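Local coordinates for putative esterase (PDB 7C4D), which probably hydrolyses carboxylic esters, as a marine bacterial esterase of the alpha/beta hydrolase fold, at residues A[76-79]-A[80-84]; A[233-236]-A[237-241]; A[262-265]-A[266-270]; A[168-171]-A[172-176]. One frame throughout, in Å; residues are numbered along the deposited sequence.

Contact 1: A[76-79]-A[80-84]; sequences EDLH and EFIKS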
loop_
_atom_site.group_PDB
_atom_site.type_symbol
_atom_site.label_atom_id
_atom_site.label_comp_id
_atom_site.label_asym_id
_atom_site.label_seq_id
_atom_site.Cartn_x
_atom_site.Cartn_y
_atom_site.Cartn_z
ATOM N N GLU A 76 -4.240 -8.283 10.737
ATOM C CA GLU A 76 -3.741 -9.001 11.899
ATOM C C GLU A 76 -2.219 -8.886 11.999
ATOM O O GLU A 76 -1.690 -8.739 13.101
ATOM C CB GLU A 76 -4.208 -10.470 11.936
ATOM C CG GLU A 76 -4.221 -11.019 13.364
ATOM C CD GLU A 76 -5.140 -10.224 14.284
ATOM O OE1 GLU A 76 -6.230 -9.808 13.811
ATOM O OE2 GLU A 76 -4.755 -9.984 15.450
ATOM N N ASP A 77 -1.545 -9.056 10.855
ATOM C CA ASP A 77 -0.113 -8.789 10.703
ATOM C C ASP A 77 0.258 -7.424 11.276
ATOM O O ASP A 77 1.182 -7.330 12.093
ATOM C CB ASP A 77 0.319 -8.845 9.237
ATOM C CG ASP A 77 0.196 -10.227 8.609
ATOM O OD1 ASP A 77 -0.051 -11.215 9.367
ATOM O OD2 ASP A 77 0.364 -10.313 7.378
ATOM N N LEU A 78 -0.520 -6.401 10.887
ATOM C CA LEU A 78 -0.368 -5.042 11.386
ATOM C C LEU A 78 -0.547 -5.019 12.894
ATOM O O LEU A 78 0.301 -4.458 13.598
ATOM C CB LEU A 78 -1.340 -4.081 10.677
ATOM C CG LEU A 78 -1.209 -2.608 11.085
ATOM C CD1 LEU A 78 0.244 -2.110 10.959
ATOM C CD2 LEU A 78 -2.153 -1.751 10.248
ATOM N N HIS A 79 -1.640 -5.645 13.381
ATOM C CA HIS A 79 -1.958 -5.648 14.816
ATOM C C HIS A 79 -0.841 -6.301 15.652
ATOM O O HIS A 79 -0.421 -5.785 16.697
ATOM C CB HIS A 79 -3.323 -6.311 15.056
ATOM C CG HIS A 79 -3.747 -6.336 16.481
ATOM N ND1 HIS A 79 -4.638 -7.264 16.960
ATOM C CD2 HIS A 79 -3.427 -5.547 17.529
ATOM C CE1 HIS A 79 -4.844 -7.053 18.242
ATOM N NE2 HIS A 79 -4.120 -6.007 18.610
ATOM N N GLU A 80 -0.340 -7.441 15.158
ATOM C CA GLU A 80 0.771 -8.163 15.770
ATOM C C GLU A 80 2.064 -7.333 15.768
ATOM O O GLU A 80 2.784 -7.321 16.764
ATOM C CB GLU A 80 1.041 -9.491 15.045
ATOM C CG GLU A 80 -0.084 -10.512 15.154
ATOM C CD GLU A 80 -0.605 -10.784 16.557
ATOM O OE1 GLU A 80 -1.837 -11.012 16.693
ATOM O OE2 GLU A 80 0.218 -10.774 17.510
ATOM N N PHE A 81 2.368 -6.669 14.645
ATOM C CA PHE A 81 3.506 -5.759 14.566
ATOM C C PHE A 81 3.455 -4.678 15.647
ATOM O O PHE A 81 4.456 -4.400 16.323
ATOM C CB PHE A 81 3.701 -5.201 13.153
ATOM C CG PHE A 81 4.761 -4.138 13.102
ATOM C CD1 PHE A 81 6.097 -4.469 12.972
ATOM C CD2 PHE A 81 4.427 -2.810 13.299
ATOM C CE1 PHE A 81 7.071 -3.481 12.972
ATOM C CE2 PHE A 81 5.401 -1.824 13.290
ATOM C CZ PHE A 81 6.725 -2.156 13.117
ATOM N N ILE A 82 2.274 -4.073 15.817
ATOM C CA ILE A 82 2.083 -3.011 16.787
ATOM C C ILE A 82 2.282 -3.552 18.211
ATOM O O ILE A 82 2.899 -2.885 19.052
ATOM C CB ILE A 82 0.722 -2.326 16.500
ATOM C CG1 ILE A 82 0.856 -1.433 15.248
ATOM C CG2 ILE A 82 0.243 -1.537 17.696
ATOM C CD1 ILE A 82 -0.428 -1.082 14.539
ATOM N N LYS A 83 1.842 -4.806 18.450
ATOM C CA LYS A 83 2.039 -5.481 19.730
ATOM C C LYS A 83 3.526 -5.686 19.992
ATOM O O LYS A 83 4.031 -5.267 21.027
ATOM C CB LYS A 83 1.387 -6.871 19.790
ATOM C CG LYS A 83 -0.130 -6.897 19.864
ATOM C CD LYS A 83 -0.693 -8.278 19.591
ATOM C CE LYS A 83 -2.176 -8.379 19.880
ATOM N NZ LYS A 83 -2.678 -9.742 19.597
ATOM N N SER A 84 4.221 -6.328 19.036
ATOM C CA SER A 84 5.616 -6.716 19.229
ATOM C C SER A 84 6.577 -5.524 19.350
ATOM O O SER A 84 7.729 -5.730 19.691
ATOM C CB SER A 84 6.085 -7.687 18.192
ATOM O OG SER A 84 6.303 -7.054 16.943
#
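Four successive i to i+4 backbone bonds tie residues 76-79 to residues 80-84 in one unbroken helix, from Glu80 N to Glu76 O (2.8 Å) through to Lys83 N to His79 O (3.0 Å). Along one flank of these turns runs a polar cluster of Glu76, His79, Glu80 and Lys83. The imidazole of His79 is its centre: Lys83 lies across it, with CE over one ring face, 3.6 Å from the ring centroid, in a CH-pi contact displaced toward NE2 and CE1. From the ring's rim, His79 ND1 donates to Glu76 OE2 (3.1 Å), meeting the carboxylate from above its plane. With CG anti to the backbone N (chi1 -155°) and a bend at chi2, Glu76 is turned along the helix toward that nitrogen. Its OE2 also comes within 3.3 Å of Glu80 OE1, two acceptors whose mutual repulsion is probably eased by Lys83 NZ, which makes a salt bridge of 3.3 Å to Glu80 OE1, on the syn side but well out of the carboxylate plane. The cluster thus holds the imidazole by one nitrogen and one face, which probably limits its rotation, and the ring of His109 also meets it. On another flank of the helix the contact is apolar, Leu78 CD1 meeting Ile82 CD1 at 3.8 Å. Asp77 points away from these turns and is held by Arg58 in a salt bridge. Within the fold, Leu78 and Ile82 pack against Ile27 of strand 25-29 and Phe105 of helix 97-108, while Phe81 meets Phe16 edge-to-face.

Contact 2: A[233-236]-A[237-241]; sequences IPLI and KEIFP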
loop_
_atom_site.group_PDB
_atom_site.type_symbol
_atom_site.label_atom_id
_atom_site.label_comp_id
_atom_site.label_asym_id
_atom_site.label_seq_id
_atom_site.Cartn_x
_atom_site.Cartn_y
_atom_site.Cartn_z
ATOM N N ILE A 233 -17.613 9.392 -1.889
ATOM C CA ILE A 233 -17.791 10.263 -0.734
ATOM C C ILE A 233 -18.872 9.740 0.217
ATOM O O ILE A 233 -18.651 9.749 1.435
ATOM C CB ILE A 233 -17.929 11.762 -1.108
ATOM C CG1 ILE A 233 -16.861 12.169 -2.129
ATOM C CG2 ILE A 233 -17.855 12.635 0.141
ATOM C CD1 ILE A 233 -17.150 13.446 -2.887
ATOM N N PRO A 234 -20.055 9.265 -0.257
ATOM C CA PRO A 234 -21.084 8.757 0.658
ATOM C C PRO A 234 -20.640 7.638 1.606
ATOM O O PRO A 234 -20.863 7.716 2.812
ATOM C CB PRO A 234 -22.231 8.300 -0.273
ATOM C CG PRO A 234 -22.010 9.027 -1.588
ATOM C CD PRO A 234 -20.510 9.249 -1.663
ATOM N N LEU A 235 -20.005 6.591 1.071
ATOM C CA LEU A 235 -19.515 5.495 1.907
ATOM C C LEU A 235 -18.325 5.918 2.784
ATOM O O LEU A 235 -18.304 5.542 3.958
ATOM C CB LEU A 235 -19.207 4.263 1.041
ATOM C CG LEU A 235 -18.516 3.081 1.728
ATOM C CD1 LEU A 235 -19.336 2.518 2.882
ATOM C CD2 LEU A 235 -18.242 1.972 0.721
ATOM N N ILE A 236 -17.360 6.699 2.236
ATOM C CA ILE A 236 -16.280 7.278 3.042
ATOM C C ILE A 236 -16.868 7.943 4.293
ATOM O O ILE A 236 -16.431 7.655 5.412
ATOM C CB ILE A 236 -15.388 8.257 2.224
ATOM C CG1 ILE A 236 -14.576 7.523 1.148
ATOM C CG2 ILE A 236 -14.481 9.064 3.149
ATOM C CD1 ILE A 236 -13.859 8.433 0.097
ATOM N N LYS A 237 -17.892 8.802 4.101
ATOM C CA LYS A 237 -18.482 9.611 5.168
ATOM C C LYS A 237 -19.290 8.778 6.168
ATOM O O LYS A 237 -19.323 9.122 7.349
ATOM C CB LYS A 237 -19.289 10.789 4.605
ATOM C CG LYS A 237 -18.465 11.883 3.928
ATOM C CD LYS A 237 -17.360 12.427 4.807
ATOM C CE LYS A 237 -17.155 13.921 4.652
ATOM N NZ LYS A 237 -16.780 14.550 5.941
ATOM N N GLU A 238 -19.911 7.687 5.692
ATOM C CA GLU A 238 -20.635 6.729 6.512
ATOM C C GLU A 238 -19.680 6.054 7.486
ATOM O O GLU A 238 -19.967 5.956 8.683
ATOM C CB GLU A 238 -21.249 5.699 5.566
ATOM C CG GLU A 238 -22.438 4.942 6.125
ATOM C CD GLU A 238 -22.834 3.808 5.190
ATOM O OE1 GLU A 238 -23.115 4.088 4.014
ATOM O OE2 GLU A 238 -22.797 2.642 5.621
ATOM N N ILE A 239 -18.524 5.601 6.980
ATOM C CA ILE A 239 -17.553 4.958 7.857
ATOM C C ILE A 239 -16.819 5.998 8.728
ATOM O O ILE A 239 -16.613 5.789 9.925
ATOM C CB ILE A 239 -16.571 4.134 7.000
ATOM C CG1 ILE A 239 -17.281 3.091 6.130
ATOM C CG2 ILE A 239 -15.471 3.523 7.844
ATOM C CD1 ILE A 239 -16.393 2.455 5.091
ATOM N N PHE A 240 -16.369 7.108 8.117
ATOM C CA PHE A 240 -15.580 8.134 8.803
ATOM C C PHE A 240 -16.283 9.485 8.661
ATOM O O PHE A 240 -16.024 10.195 7.690
ATOM C CB PHE A 240 -14.200 8.264 8.150
ATOM C CG PHE A 240 -13.349 7.017 8.189
ATOM C CD1 PHE A 240 -12.710 6.626 9.352
ATOM C CD2 PHE A 240 -13.192 6.233 7.064
ATOM C CE1 PHE A 240 -11.915 5.494 9.388
ATOM C CE2 PHE A 240 -12.419 5.084 7.107
ATOM C CZ PHE A 240 -11.780 4.715 8.270
ATOM N N PRO A 241 -17.238 9.841 9.559
ATOM C CA PRO A 241 -18.100 11.012 9.369
ATOM C C PRO A 241 -17.366 12.345 9.240
ATOM O O PRO A 241 -17.786 13.211 8.486
ATOM C CB PRO A 241 -18.985 10.987 10.621
ATOM C CG PRO A 241 -19.061 9.525 10.959
ATOM C CD PRO A 241 -17.628 9.072 10.749
#
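Leu235 and Ile239, one turn apart, touch through their CD1 methyls at 3.7 Å on helix 232-239, the connecting helix of the beta-alpha-beta unit that joins strand 217-222 to strand 244-248. A chi1 of 172° swings CG of Leu235 to the side of its carbonyl carbon and carries the isobutyl group along the helix toward the isoleucine. A second pair starts two residues earlier, on another flank: Ile233 CG2 and Lys237 CG run side by side, pointing the same way, 3.9 Å apart. Beneath these side chains the backbone supplies the ladder, with Lys237 N bonded to Ile233 O at 2.9 Å and Ile239 N to Leu235 O at 3.0 Å. The last rung, Phe240 N to Ile236 O (2.8 Å), is made by the first residue to leave helical geometry, so the helix is still closed by a full turn as the chain swings away. Farther out, Ile233 and Ile236 rest on Leu245 of strand 244-248, Ile236 also reaches Phe219, and Phe240 packs on Ala217; these contacts lay one side of the helix against the sheet. Lys237 bends at chi2 and again farther out, carrying its amine out beside the helix and on to the chain that follows it, where it also donates to Ala243 O. Shortening this residue to an alanine would probably leave the carbonyls of Pro241 and Ala243 without their shared donor and free the loop after the helix to shift. That amine, Lys237 NZ, meets Pro241 O at 3.0 Å from above the carbonyl plane, 40° out of it.

Contact 3: A[262-265]-A[266-270]; sequences IFIQ and KTLEF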
loop_
_atom_site.group_PDB
_atom_site.type_symbol
_atom_site.label_atom_id
_atom_site.label_comp_id
_atom_site.label_asym_id
_atom_site.label_seq_id
_atom_site.Cartn_x
_atom_site.Cartn_y
_atom_site.Cartn_z
ATOM N N ILE A 262 4.140 17.870 -2.183
ATOM C CA ILE A 262 2.764 18.126 -1.790
ATOM C C ILE A 262 2.248 16.989 -0.878
ATOM O O ILE A 262 1.386 17.217 -0.031
ATOM C CB ILE A 262 1.875 18.393 -3.012
ATOM C CG1 ILE A 262 2.395 19.556 -3.881
ATOM C CG2 ILE A 262 0.420 18.579 -2.600
ATOM C CD1 ILE A 262 1.431 19.977 -4.988
ATOM N N PHE A 263 2.807 15.772 -0.988
ATOM C CA PHE A 263 2.340 14.680 -0.157
ATOM C C PHE A 263 2.674 14.998 1.300
ATOM O O PHE A 263 1.843 14.876 2.187
ATOM C CB PHE A 263 2.901 13.334 -0.623
ATOM C CG PHE A 263 2.250 12.161 0.070
ATOM C CD1 PHE A 263 2.698 11.718 1.305
ATOM C CD2 PHE A 263 1.172 11.508 -0.503
ATOM C CE1 PHE A 263 2.071 10.665 1.968
ATOM C CE2 PHE A 263 0.568 10.434 0.144
ATOM C CZ PHE A 263 0.988 10.036 1.392
ATOM N N ILE A 264 3.895 15.464 1.517
ATOM C CA ILE A 264 4.410 15.752 2.842
ATOM C C ILE A 264 3.658 16.929 3.460
ATOM O O ILE A 264 3.360 16.942 4.653
ATOM C CB ILE A 264 5.936 15.950 2.711
ATOM C CG1 ILE A 264 6.605 14.590 2.508
ATOM C CG2 ILE A 264 6.545 16.673 3.909
ATOM C CD1 ILE A 264 7.894 14.637 1.745
ATOM N N GLN A 265 3.339 17.912 2.622
ATOM C CA GLN A 265 2.635 19.104 3.039
ATOM C C GLN A 265 1.293 18.717 3.647
ATOM O O GLN A 265 1.021 19.095 4.779
ATOM C CB GLN A 265 2.595 20.064 1.850
ATOM C CG GLN A 265 1.391 20.979 1.699
ATOM C CD GLN A 265 1.489 21.678 0.357
ATOM O OE1 GLN A 265 2.573 22.051 -0.092
ATOM N NE2 GLN A 265 0.362 21.831 -0.322
ATOM N N LYS A 266 0.465 17.987 2.885
ATOM C CA LYS A 266 -0.874 17.610 3.317
ATOM C C LYS A 266 -0.866 16.695 4.549
ATOM O O LYS A 266 -1.735 16.843 5.398
ATOM C CB LYS A 266 -1.613 16.951 2.165
ATOM C CG LYS A 266 -1.796 17.859 0.966
ATOM C CD LYS A 266 -2.321 19.224 1.308
ATOM C CE LYS A 266 -2.744 19.989 0.071
ATOM N NZ LYS A 266 -3.125 21.377 0.423
ATOM N N THR A 267 0.120 15.799 4.634
ATOM C CA THR A 267 0.362 14.890 5.747
ATOM C C THR A 267 0.713 15.697 7.002
ATOM O O THR A 267 0.157 15.442 8.071
ATOM C CB THR A 267 1.471 13.885 5.372
ATOM O OG1 THR A 267 1.041 13.083 4.270
ATOM C CG2 THR A 267 1.990 13.026 6.513
ATOM N N LEU A 268 1.636 16.676 6.892
ATOM C CA LEU A 268 2.086 17.422 8.074
ATOM C C LEU A 268 1.045 18.419 8.551
ATOM O O LEU A 268 1.015 18.746 9.727
ATOM C CB LEU A 268 3.449 18.098 7.861
ATOM C CG LEU A 268 4.647 17.125 7.824
ATOM C CD1 LEU A 268 5.972 17.814 7.453
ATOM C CD2 LEU A 268 4.806 16.326 9.117
ATOM N N GLU A 269 0.175 18.886 7.648
ATOM C CA GLU A 269 -0.909 19.761 8.067
ATOM C C GLU A 269 -2.031 18.982 8.790
ATOM O O GLU A 269 -2.792 19.574 9.557
ATOM C CB GLU A 269 -1.406 20.568 6.866
ATOM C CG GLU A 269 -0.390 21.589 6.351
ATOM C CD GLU A 269 -0.668 22.206 4.977
ATOM O OE1 GLU A 269 -1.675 21.826 4.315
ATOM O OE2 GLU A 269 0.128 23.048 4.538
ATOM N N PHE A 270 -2.142 17.663 8.557
ATOM C CA PHE A 270 -3.206 16.836 9.150
ATOM C C PHE A 270 -2.744 16.174 10.453
ATOM O O PHE A 270 -3.420 16.255 11.442
ATOM C CB PHE A 270 -3.722 15.801 8.135
ATOM C CG PHE A 270 -4.755 14.838 8.663
ATOM C CD1 PHE A 270 -6.026 15.277 8.992
ATOM C CD2 PHE A 270 -4.456 13.493 8.877
ATOM C CE1 PHE A 270 -6.979 14.387 9.497
ATOM C CE2 PHE A 270 -5.426 12.594 9.328
ATOM C CZ PHE A 270 -6.694 13.046 9.630
#
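Thr267 lays its hydroxyl obliquely against the Phe263 ring, OG1 coming within 3.5 Å of CE1, and gives its proton to the backbone carbonyl of the same phenylalanine. With OG1 beside its own backbone N (chi1 -63°), the threonine reaches back to Phe263 O at 2.9 Å, while Thr267 N binds the same oxygen at 3.1 Å. The two donors approach from opposite faces of the carbonyl plane, a double grip on that oxygen, which also gives the buried hydroxyl an acceptor in its own helix. Farther round, Ile264 CG2 and Leu268 CD1 lie alongside each other at 3.8 Å. On another flank the Gln265 and Lys266 chains run side by side, Gln265 NE2 being 3.6 Å from Lys266 CE, and Lys266 CG rests near Ile262 O. A serine in place of Lys266 would probably strip the flank of the aliphatic chain that lies beside the Gln265 amide and set that amide freer to turn. Helix 260-270 lies on the sheet with helix 40-46 beside it: Phe263 and Thr267 face strand 113-119 at Ala119 and Ile117, Lys266 touches Leu220 of strand 217-222, Phe263 also meets Trp39 edge-to-face, and Ile264 and Leu268 pack on Ile42 and Leu46 respectively.

Contact 4: A[168-171]-A[172-176]; sequences VQLR and MFLLK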
loop_
_atom_site.group_PDB
_atom_site.type_symbol
_atom_site.label_atom_id
_atom_site.label_comp_id
_atom_site.label_asym_id
_atom_site.label_seq_id
_atom_site.Cartn_x
_atom_site.Cartn_y
_atom_site.Cartn_z
ATOM N N VAL A 168 6.993 3.563 -17.959
ATOM C CA VAL A 168 8.305 3.093 -17.543
ATOM C C VAL A 168 8.384 3.060 -16.019
ATOM O O VAL A 168 9.039 2.187 -15.452
ATOM C CB VAL A 168 9.464 3.905 -18.162
ATOM C CG1 VAL A 168 9.653 3.596 -19.642
ATOM C CG2 VAL A 168 9.345 5.406 -17.912
ATOM N N GLN A 169 7.703 4.014 -15.374
ATOM C CA GLN A 169 7.684 4.101 -13.923
ATOM C C GLN A 169 7.046 2.840 -13.348
ATOM O O GLN A 169 7.596 2.252 -12.422
ATOM C CB GLN A 169 7.000 5.387 -13.457
ATOM C CG GLN A 169 7.564 6.634 -14.122
ATOM C CD GLN A 169 6.459 7.422 -14.781
ATOM O OE1 GLN A 169 6.566 7.833 -15.935
ATOM N NE2 GLN A 169 5.370 7.618 -14.053
ATOM N N LEU A 170 5.912 2.425 -13.929
ATOM C CA LEU A 170 5.248 1.169 -13.592
ATOM C C LEU A 170 6.195 -0.010 -13.815
ATOM O O LEU A 170 6.300 -0.892 -12.963
ATOM C CB LEU A 170 3.972 1.055 -14.432
ATOM C CG LEU A 170 3.021 -0.099 -14.123
ATOM C CD1 LEU A 170 2.710 -0.190 -12.629
ATOM C CD2 LEU A 170 1.742 0.064 -14.934
ATOM N N ARG A 171 6.920 0.020 -14.942
ATOM C CA ARG A 171 7.860 -1.025 -15.313
ATOM C C ARG A 171 8.924 -1.186 -14.230
ATOM O O ARG A 171 9.128 -2.298 -13.760
ATOM C CB ARG A 171 8.495 -0.754 -16.683
ATOM C CG ARG A 171 7.627 -1.085 -17.892
ATOM C CD ARG A 171 8.038 -0.352 -19.166
ATOM N NE ARG A 171 9.115 -0.922 -19.973
ATOM C CZ ARG A 171 10.411 -0.625 -19.858
ATOM N NH1 ARG A 171 11.295 -1.204 -20.654
ATOM N NH2 ARG A 171 10.827 0.239 -18.950
ATOM N N MET A 172 9.608 -0.091 -13.849
ATOM C CA MET A 172 10.687 -0.170 -12.862
ATOM C C MET A 172 10.149 -0.383 -11.447
ATOM O O MET A 172 10.828 -1.011 -10.628
ATOM C CB MET A 172 11.605 1.056 -12.854
ATOM C CG MET A 172 12.839 0.887 -13.718
ATOM S SD MET A 172 12.530 1.460 -15.409
ATOM C CE MET A 172 12.414 3.234 -15.156
ATOM N N PHE A 173 8.943 0.149 -11.184
ATOM C CA PHE A 173 8.182 -0.100 -9.967
ATOM C C PHE A 173 8.081 -1.614 -9.748
ATOM O O PHE A 173 8.483 -2.143 -8.691
ATOM C CB PHE A 173 6.849 0.671 -10.013
ATOM C CG PHE A 173 5.939 0.386 -8.847
ATOM C CD1 PHE A 173 6.097 1.056 -7.636
ATOM C CD2 PHE A 173 4.968 -0.596 -8.938
ATOM C CE1 PHE A 173 5.312 0.745 -6.534
ATOM C CE2 PHE A 173 4.177 -0.911 -7.842
ATOM C CZ PHE A 173 4.354 -0.244 -6.643
ATOM N N LEU A 174 7.634 -2.310 -10.808
ATOM C CA LEU A 174 7.465 -3.755 -10.765
ATOM C C LEU A 174 8.814 -4.464 -10.683
ATOM O O LEU A 174 8.950 -5.469 -9.982
ATOM C CB LEU A 174 6.667 -4.193 -11.996
ATOM C CG LEU A 174 5.223 -3.692 -12.043
ATOM C CD1 LEU A 174 4.573 -3.998 -13.388
ATOM C CD2 LEU A 174 4.422 -4.312 -10.915
ATOM N N LEU A 175 9.809 -3.903 -11.379
ATOM C CA LEU A 175 11.122 -4.509 -11.512
ATOM C C LEU A 175 11.937 -4.307 -10.239
ATOM O O LEU A 175 13.041 -4.848 -10.117
ATOM C CB LEU A 175 11.864 -3.851 -12.684
ATOM C CG LEU A 175 11.619 -4.405 -14.086
ATOM C CD1 LEU A 175 12.338 -3.546 -15.106
ATOM C CD2 LEU A 175 12.063 -5.858 -14.203
ATOM N N LYS A 176 11.433 -3.491 -9.305
ATOM C CA LYS A 176 12.133 -3.454 -8.036
ATOM C C LYS A 176 11.879 -4.760 -7.299
ATOM O O LYS A 176 12.505 -4.968 -6.265
ATOM C CB LYS A 176 11.680 -2.282 -7.165
ATOM C CG LYS A 176 12.284 -0.945 -7.520
ATOM C CD LYS A 176 11.454 0.147 -6.909
ATOM C CE LYS A 176 11.411 1.389 -7.764
ATOM N NZ LYS A 176 10.417 2.356 -7.236
#
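Helix 168-175 belongs to the region inserted between strands 113-119 and 217-222 of the central sheet, and its turns are joined here by side chains on several flanks. Met172 curls back over the preceding turn: bends at chi2 and chi3 bring CE to 3.5 Å from Val168 O and to 4.3 Å from Val168 CB. The sulfur SD lies 3.6 Å from the same oxygen and obliquely beside the Arg171 guanidinium. Val168 O is already engaged by Met172 N at 2.8 Å, so the thioether covers a carbonyl that is serving the helix. On another flank Leu170 reaches forward to two neighbours, its CD1 4.3 Å from Phe173 CD2 and its CG 4.3 Å from Leu174 CD1; these are loose apolar contacts. Leu174 sits more closely on the backbone, CG being 3.1 Å from Leu170 O. Phe173, its chi1 near 180° (175°), carries its ring outward from the helix, where it meets Trp254 edge-to-face and lies about 3 Å from a bound sulfate ion, probably from the crystallisation liquor. Leu175 packs on Ile157 of helix 154-164, and Arg171 has a long, weak ion pair with Glu158 of that same helix. A helical insertion between two strands of the sheet, with an aromatic ring near the putative Ser-His-Asp triad, is consistent with the cap of an alpha/beta hydrolase.

All four contacts illustrate one principle, side chains a turn apart meeting along a helix, in four separate helices of an alpha/beta hydrolase. Along the chain they come in the order 1, 4, 2, 3. Contacts 1, 2 and 3 lie on helices packed against the central sheet; 2 and 3 are closest, with centres 21 Å apart and nearest atoms about 9 Å apart, and both reach strand 217-222. Contact 4 belongs to the inserted helices, on the opposite side of the chain's centre from contacts 1 and 2, its centre 33 Å from that of contact 2. None touches another; contacts 1 to 3 are related through the sheet on which their helices pack. Phe263 and Phe173 both lie near the probable catalytic triad.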